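Local coordinates for 4-hydroxybutyrate coenzyme A transferase (Shewanella oneidensis, PDB 2OAS), which probably transfers coenzyme A between carboxylic acids such as acetate and 4-hydroxybutyrate, as a member of the acetyl-CoA hydrolase/transferase family, at residues V79-R82 with P83-S87; L97-V100 with P101-F104; G238-Q241 with L242-G246; F412-Q415 with L416-A420. One frame throughout, in Å; residues are numbered along the deposited sequence.

Contact 1 of 4, residues V79-R82 with P83-S87; sequences VPTR and PLLQS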
# COMPACT_ATOMS: atom_id res chain seq x y z
N VAL A 79 -5.45 5.64 24.17
CA VAL A 79 -5.53 5.14 25.55
C VAL A 79 -6.96 5.04 26.09
O VAL A 79 -7.33 4.02 26.67
CB VAL A 79 -4.70 6.03 26.51
CG1 VAL A 79 -4.81 5.50 27.93
CG2 VAL A 79 -3.24 6.07 26.06
N PRO A 80 -7.77 6.09 25.92
CA PRO A 80 -9.15 6.06 26.42
C PRO A 80 -10.13 5.25 25.59
O PRO A 80 -11.26 5.03 26.01
CB PRO A 80 -9.52 7.54 26.45
CG PRO A 80 -8.83 8.05 25.22
CD PRO A 80 -7.46 7.40 25.33
N THR A 81 -9.72 4.82 24.41
CA THR A 81 -10.62 4.06 23.55
C THR A 81 -10.31 2.57 23.43
O THR A 81 -11.20 1.79 23.16
CB THR A 81 -10.66 4.68 22.14
OG1 THR A 81 -9.33 4.90 21.68
CG2 THR A 81 -11.42 6.01 22.17
N ARG A 82 -9.05 2.19 23.63
CA ARG A 82 -8.65 0.79 23.52
C ARG A 82 -9.54 -0.17 24.31
O ARG A 82 -10.01 -1.18 23.77
CB ARG A 82 -7.20 0.60 23.99
CG ARG A 82 -6.16 1.14 23.03
CD ARG A 82 -4.78 1.21 23.67
NE ARG A 82 -3.99 2.23 22.99
CZ ARG A 82 -3.00 2.92 23.55
NH1 ARG A 82 -2.67 2.70 24.82
NH2 ARG A 82 -2.37 3.85 22.84
N PRO A 83 -9.78 0.13 25.59
CA PRO A 83 -10.63 -0.77 26.38
C PRO A 83 -12.03 -0.87 25.81
O PRO A 83 -12.68 -1.92 25.90
CB PRO A 83 -10.61 -0.13 27.76
CG PRO A 83 -10.47 1.34 27.43
CD PRO A 83 -9.41 1.32 26.37
N LEU A 84 -12.50 0.22 25.22
CA LEU A 84 -13.83 0.24 24.63
C LEU A 84 -13.85 -0.53 23.30
O LEU A 84 -14.81 -1.23 23.00
CB LEU A 84 -14.32 1.68 24.42
CG LEU A 84 -15.17 2.32 25.53
CD1 LEU A 84 -14.48 2.21 26.87
CD2 LEU A 84 -15.43 3.79 25.17
N LEU A 85 -12.79 -0.40 22.51
CA LEU A 85 -12.74 -1.11 21.24
C LEU A 85 -12.66 -2.61 21.50
O LEU A 85 -13.41 -3.40 20.90
CB LEU A 85 -11.53 -0.64 20.43
CG LEU A 85 -11.65 0.78 19.87
CD1 LEU A 85 -10.30 1.29 19.39
CD2 LEU A 85 -12.67 0.79 18.75
N GLN A 86 -11.77 -3.00 22.40
CA GLN A 86 -11.57 -4.40 22.76
C GLN A 86 -12.83 -4.98 23.39
O GLN A 86 -13.11 -6.17 23.25
CB GLN A 86 -10.37 -4.55 23.72
CG GLN A 86 -9.04 -4.06 23.11
CD GLN A 86 -7.83 -4.22 24.03
OE1 GLN A 86 -7.88 -3.84 25.21
NE2 GLN A 86 -6.74 -4.76 23.50
N SER A 87 -13.60 -4.14 24.06
CA SER A 87 -14.83 -4.60 24.70
C SER A 87 -16.03 -4.48 23.76
O SER A 87 -17.17 -4.71 24.16
CB SER A 87 -15.09 -3.80 25.97
OG SER A 87 -15.21 -2.41 25.68
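The carbonyl oxygen of T81 is gripped by two backbone amides: L85 N gives the firmer bond (2.8 Å to T81 O, 155° at the hydrogen), while L84 N, 2.9 Å from the same T81 O, makes only a weak one. Apolar groups close in on this oxygen as well, with L84 CB at 3.4 Å from T81 O and L85 CG at 3.5 Å from it. CG of L85 stands beside the backbone N (chi1 -71°), which turns the leucine back over the T81 carbonyl. One residue on, Q86 N reaches R82 O at 2.9 Å, almost straight at 173°, and the aliphatic CG of Q86 rests against that R82 oxygen.

The ring of P83 lies on the first turn, against the incoming loop. Its nitrogen has no hydrogen to give, which costs nothing in a first helical turn, where amides have no carbonyl of an earlier helical turn to bond to; its CD packs 3.4 Å from V79 O, and its CG faces P80 O. R82 sends an extended chain the other way, back along the incoming loop, where V79 N lies 3.7 Å above the guanidinium plane, over its centre. That guanidinium also makes a cation-pi contact with Y326, whose carbonyl takes its NE, and the R82 side chain is about 6 Å from the bound coenzyme A. The OG1 of T81 is held by G78 N. The whole is the start of helix 82-86, which connects the parallel neighbours 70-74 and 91-92 in a beta-alpha-beta crossover.

Contact 2 of 4, residues L97-V100 with P101-F104; sequences LSEV and PKLF
V100 and F104, one turn apart, supply the apolar part of this helix start: CG1 of V100 touches CZ of F104 at 3.8 Å, the two side chains lying alongside and pointing the same way. V100 has that methyl anti to its amide nitrogen (chi1 -175°), the setting that carries it to the ring. V100 O stands 3.6 Å above one ring face of F104, offset toward the rim. The ring also meets W23 edge-to-face and packs on helix 136-142. A serine in place of F104 would probably open a gap beside V100 CG1 and leave W23 without its edge-to-face partner.

The backbone bonds begin the helix. L103 N reaches E99 O at 3.1 Å and F104 N reaches V100 O at 3.2 Å, each bent to 149° at the hydrogen. P101, with no amide hydrogen, tucks CD to 3.3 Å from both L97 O and S98 O.

Charge enters through E99 and K102, which run side by side. OE1 of E99 touches CD of K102 at 3.8 Å, but NZ is too far for a salt bridge; instead OE2 of E99 pairs with R337 of the second subunit, and NZ of K102 bonds to G340 O of that subunit. Helix 100-105 thus opens at the subunit interface, and L97 at its approach flanks the coenzyme A site, beside E233, where coenzyme A binds covalently.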
# COMPACT_ATOMS: atom_id res chain seq x y z
N LEU A 97 -4.60 7.70 6.89
CA LEU A 97 -4.83 9.02 7.42
C LEU A 97 -5.08 10.02 6.29
O LEU A 97 -5.99 10.82 6.38
CB LEU A 97 -3.64 9.47 8.28
CG LEU A 97 -4.15 9.99 9.63
CD1 LEU A 97 -3.41 9.28 10.75
CD2 LEU A 97 -3.99 11.49 9.72
N SER A 98 -4.29 9.93 5.23
CA SER A 98 -4.46 10.84 4.09
C SER A 98 -5.81 10.66 3.40
O SER A 98 -6.23 11.53 2.64
CB SER A 98 -3.33 10.63 3.09
OG SER A 98 -3.25 9.27 2.71
N GLU A 99 -6.48 9.54 3.64
CA GLU A 99 -7.77 9.28 3.01
C GLU A 99 -8.93 9.87 3.82
O GLU A 99 -10.04 9.98 3.32
CB GLU A 99 -8.03 7.78 2.86
CG GLU A 99 -7.03 6.99 2.03
CD GLU A 99 -7.06 7.34 0.55
OE1 GLU A 99 -8.15 7.35 -0.05
OE2 GLU A 99 -5.97 7.60 -0.01
N VAL A 100 -8.67 10.25 5.06
CA VAL A 100 -9.73 10.79 5.89
C VAL A 100 -10.33 12.08 5.33
O VAL A 100 -11.54 12.22 5.29
CB VAL A 100 -9.24 11.02 7.32
CG1 VAL A 100 -10.39 11.47 8.20
CG2 VAL A 100 -8.61 9.74 7.86
N PRO A 101 -9.50 13.03 4.89
CA PRO A 101 -10.01 14.29 4.34
C PRO A 101 -10.92 14.05 3.14
O PRO A 101 -11.93 14.73 2.96
CB PRO A 101 -8.74 15.03 3.93
CG PRO A 101 -7.76 14.58 4.94
CD PRO A 101 -8.03 13.07 4.98
N LYS A 102 -10.55 13.06 2.34
CA LYS A 102 -11.32 12.70 1.15
C LYS A 102 -12.69 12.10 1.52
O LYS A 102 -13.69 12.34 0.83
CB LYS A 102 -10.54 11.71 0.28
CG LYS A 102 -11.38 11.10 -0.85
CD LYS A 102 -11.11 9.59 -1.01
CE LYS A 102 -12.17 8.93 -1.93
NZ LYS A 102 -11.93 7.48 -2.27
N LEU A 103 -12.72 11.30 2.58
CA LEU A 103 -13.96 10.67 3.04
C LEU A 103 -14.95 11.76 3.44
O LEU A 103 -16.16 11.63 3.26
CB LEU A 103 -13.68 9.77 4.25
CG LEU A 103 -14.79 8.79 4.68
CD1 LEU A 103 -14.84 7.66 3.67
CD2 LEU A 103 -14.51 8.22 6.05
N PHE A 104 -14.42 12.85 3.99
CA PHE A 104 -15.28 13.95 4.39
C PHE A 104 -15.68 14.76 3.18
O PHE A 104 -16.87 14.96 2.93
CB PHE A 104 -14.58 14.85 5.41
CG PHE A 104 -14.27 14.19 6.71
CD1 PHE A 104 -14.96 13.05 7.11
CD2 PHE A 104 -13.30 14.72 7.55
CE1 PHE A 104 -14.69 12.43 8.33
CE2 PHE A 104 -13.01 14.12 8.78
CZ PHE A 104 -13.71 12.97 9.17

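Contact 3 of 4, residues G238-Q241 with L242-G246; sequences GILQ and LVEKG
The carboxylate of E244 is the flat group that meets the preceding turn: its OE2 lies 3.9 Å from CG of L240, while its OE1 stands 4.0 Å from CA of Q241. CG of E244 sits between the backbone nitrogen and the carbonyl carbon (chi1 49°), a placement that folds the chain back over the helix and sets that CG 3.0 Å from Q241 O. OE2 has a long, weak ion pair with K270 of helix 269-275, whose residues also pack on L240.

The last turn of helix 237-244 closes in a Schellman motif: G246 takes a positive phi of 81°, and G246 N bonds to V243 O at 2.9 Å. A side chain here would jam against the carbonyl of K245, so glycine suits the position.

Upstream, V243 N donates to I239 O at 3.0 Å and E244 N to L240 O at 3.2 Å. L242 N adds a weak bond to I239 O. On the buried flank the I239 and V243 side chains cross, their CG2 methyls 4.1 Å apart, and both rest on I248. L242 turns its CD1 to G238 O (3.7 Å) and packs with I239 against L219 of helix 213-220.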
# COMPACT_ATOMS: atom_id res chain seq x y z
N GLY A 238 12.47 16.25 20.05
CA GLY A 238 13.65 15.65 19.45
C GLY A 238 14.14 16.46 18.26
O GLY A 238 15.33 16.75 18.13
N ILE A 239 13.21 16.85 17.41
CA ILE A 239 13.58 17.61 16.23
C ILE A 239 14.05 19.00 16.59
O ILE A 239 15.08 19.47 16.10
CB ILE A 239 12.39 17.72 15.28
CG1 ILE A 239 11.84 16.32 15.02
CG2 ILE A 239 12.83 18.36 13.98
CD1 ILE A 239 12.85 15.37 14.43
N LEU A 240 13.30 19.65 17.46
CA LEU A 240 13.62 20.99 17.91
C LEU A 240 15.10 21.12 18.30
O LEU A 240 15.74 22.12 17.97
CB LEU A 240 12.71 21.35 19.09
CG LEU A 240 12.88 22.69 19.80
CD1 LEU A 240 12.66 23.84 18.84
CD2 LEU A 240 11.92 22.76 20.96
N GLN A 241 15.64 20.12 18.98
CA GLN A 241 17.04 20.14 19.40
C GLN A 241 18.03 20.14 18.24
O GLN A 241 19.07 20.79 18.31
CB GLN A 241 17.34 18.95 20.31
CG GLN A 241 16.61 19.01 21.65
CD GLN A 241 17.08 17.92 22.61
OE1 GLN A 241 16.74 16.74 22.44
NE2 GLN A 241 17.88 18.30 23.61
N LEU A 242 17.72 19.40 17.18
CA LEU A 242 18.60 19.31 16.02
C LEU A 242 18.50 20.59 15.20
O LEU A 242 19.42 20.95 14.46
CB LEU A 242 18.23 18.10 15.16
CG LEU A 242 18.92 16.76 15.49
CD1 LEU A 242 18.86 16.49 16.98
CD2 LEU A 242 18.27 15.64 14.71
N VAL A 243 17.38 21.28 15.32
CA VAL A 243 17.20 22.51 14.60
C VAL A 243 18.10 23.58 15.19
O VAL A 243 18.81 24.27 14.46
CB VAL A 243 15.73 22.99 14.66
CG1 VAL A 243 15.59 24.36 14.02
CG2 VAL A 243 14.84 21.97 13.95
N GLU A 244 18.10 23.69 16.52
CA GLU A 244 18.93 24.69 17.16
C GLU A 244 20.41 24.36 17.04
O GLU A 244 21.28 25.21 17.29
CB GLU A 244 18.52 24.85 18.64
CG GLU A 244 18.40 23.55 19.41
CD GLU A 244 17.56 23.68 20.70
OE1 GLU A 244 18.05 23.22 21.77
OE2 GLU A 244 16.41 24.22 20.64
N LYS A 245 20.70 23.14 16.59
CA LYS A 245 22.06 22.69 16.39
C LYS A 245 22.50 22.94 14.95
O LYS A 245 23.65 22.73 14.60
CB LYS A 245 22.17 21.19 16.71
CG LYS A 245 22.99 20.87 17.95
CD LYS A 245 22.46 21.64 19.15
CE LYS A 245 23.49 21.70 20.29
NZ LYS A 245 23.07 22.64 21.38
N GLY A 246 21.57 23.39 14.10
CA GLY A 246 21.91 23.66 12.72
C GLY A 246 21.94 22.41 11.85
O GLY A 246 22.11 22.49 10.64

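Contact 4 of 4, residues F412-Q415 with L416-A420; sequences FREQ and LSRDA
Every carbonyl from F412 to Q415 receives the amide four residues on. L416 N meets F412 O at 2.9 Å (172° at the hydrogen), S417 N meets R413 O at 2.7 Å, and R418 N and D419 N reach E414 O and Q415 O. This unbroken i to i+4 ladder marks regular alpha-helix within 410-422, near the chain's C-terminal end. L416 faces inward: its CG packs 3.3 Å from F412 O, and the side chain rests on L312 and A408.

The side chains bond less. R413 NH1 bonds to I405 O. Over one face of the R418 guanidinium lies CG of E414, 3.8 Å from NH1, so the arginine is met by the aliphatic part of the glutamate; the carboxylate plane is turned 48° from the guanidinium, and OE2 of E414 stays too far from R418 NE for a salt bridge.

Q415 and D419 cross with amide and carboxylate planes 55° apart. OE1 of Q415 and OD2 of D419, at 3.5 Å, are both acceptors and make no bond, while OD2 also comes 3.4 Å from Q415 O. With an alanine here instead of D419, the Q415 amide is likely to lose the group beside it and turn more freely, and the touch on S365 would go too.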
# COMPACT_ATOMS: atom_id res chain seq x y z
N PHE A 412 14.71 -16.45 21.16
CA PHE A 412 13.71 -16.99 20.25
C PHE A 412 14.27 -17.46 18.90
O PHE A 412 13.53 -17.96 18.06
CB PHE A 412 12.60 -15.98 19.98
CG PHE A 412 11.95 -15.42 21.22
CD1 PHE A 412 12.35 -14.18 21.73
CD2 PHE A 412 10.94 -16.12 21.86
CE1 PHE A 412 11.74 -13.64 22.86
CE2 PHE A 412 10.32 -15.59 23.00
CZ PHE A 412 10.72 -14.34 23.50
N ARG A 413 15.58 -17.28 18.70
CA ARG A 413 16.22 -17.68 17.45
C ARG A 413 15.91 -19.12 17.08
O ARG A 413 15.49 -19.40 15.96
CB ARG A 413 17.74 -17.50 17.56
CG ARG A 413 18.30 -16.27 16.84
CD ARG A 413 17.80 -15.01 17.46
NE ARG A 413 18.85 -14.18 18.05
CZ ARG A 413 19.70 -13.43 17.37
NH1 ARG A 413 19.64 -13.40 16.05
NH2 ARG A 413 20.59 -12.68 18.00
N GLU A 414 16.12 -20.02 18.04
CA GLU A 414 15.88 -21.45 17.86
C GLU A 414 14.45 -21.73 17.37
O GLU A 414 14.26 -22.41 16.35
CB GLU A 414 16.15 -22.19 19.18
CG GLU A 414 15.33 -23.47 19.40
CD GLU A 414 14.87 -23.64 20.87
OE1 GLU A 414 15.69 -24.07 21.71
OE2 GLU A 414 13.67 -23.32 21.16
N GLN A 415 13.45 -21.21 18.08
CA GLN A 415 12.06 -21.40 17.67
C GLN A 415 11.82 -20.84 16.27
O GLN A 415 11.29 -21.53 15.39
CB GLN A 415 11.09 -20.71 18.62
CG GLN A 415 10.53 -21.58 19.73
CD GLN A 415 9.75 -22.78 19.20
OE1 GLN A 415 8.93 -22.66 18.29
NE2 GLN A 415 10.02 -23.95 19.78
N LEU A 416 12.20 -19.58 16.07
CA LEU A 416 12.02 -18.92 14.78
C LEU A 416 12.66 -19.73 13.67
O LEU A 416 12.04 -20.00 12.64
CB LEU A 416 12.60 -17.50 14.80
CG LEU A 416 11.87 -16.47 15.66
CD1 LEU A 416 12.65 -15.18 15.70
CD2 LEU A 416 10.47 -16.23 15.12
N SER A 417 13.91 -20.13 13.88
CA SER A 417 14.57 -20.93 12.88
C SER A 417 13.80 -22.22 12.57
O SER A 417 13.70 -22.62 11.40
CB SER A 417 15.99 -21.26 13.32
OG SER A 417 16.59 -22.14 12.41
N ARG A 418 13.25 -22.88 13.59
CA ARG A 418 12.48 -24.10 13.40
C ARG A 418 11.26 -23.88 12.50
O ARG A 418 11.12 -24.53 11.46
CB ARG A 418 12.00 -24.66 14.75
CG ARG A 418 12.93 -25.70 15.37
CD ARG A 418 12.65 -25.93 16.86
NE ARG A 418 13.51 -26.98 17.40
CZ ARG A 418 14.84 -27.02 17.29
NH1 ARG A 418 15.51 -26.05 16.65
NH2 ARG A 418 15.52 -28.03 17.82
N ASP A 419 10.40 -22.95 12.90
CA ASP A 419 9.20 -22.65 12.15
C ASP A 419 9.52 -22.11 10.74
O ASP A 419 8.65 -22.03 9.87
CB ASP A 419 8.32 -21.64 12.91
CG ASP A 419 7.88 -22.16 14.28
OD1 ASP A 419 7.56 -23.36 14.39
OD2 ASP A 419 7.85 -21.35 15.24
N ALA A 420 10.78 -21.76 10.51
CA ALA A 420 11.20 -21.25 9.20
C ALA A 420 11.07 -22.37 8.18
O ALA A 420 10.82 -22.13 7.00
CB ALA A 420 12.64 -20.78 9.26

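Contact 2 is the buried one, contacts 1 and 4 lie at the surface, and contact 3 is half covered. None touches another: contacts 1 and 2 are the closest pair, with centres 23 Å apart, and both belong to helix starts in the N-terminal family region where a proline follows the first helical residue. Contact 3 instead finishes a helix, with a glycine turn, and contact 4 runs through the middle of one in the C-terminal family region. The side chains follow suit: contact 2 meets the second subunit through a salt bridge and a lysine hydrogen bond, contact 1 sends an arginine toward coenzyme A, contact 3 packs against neighbouring helices, and contact 4 has polar side chains that touch without bonding to each other.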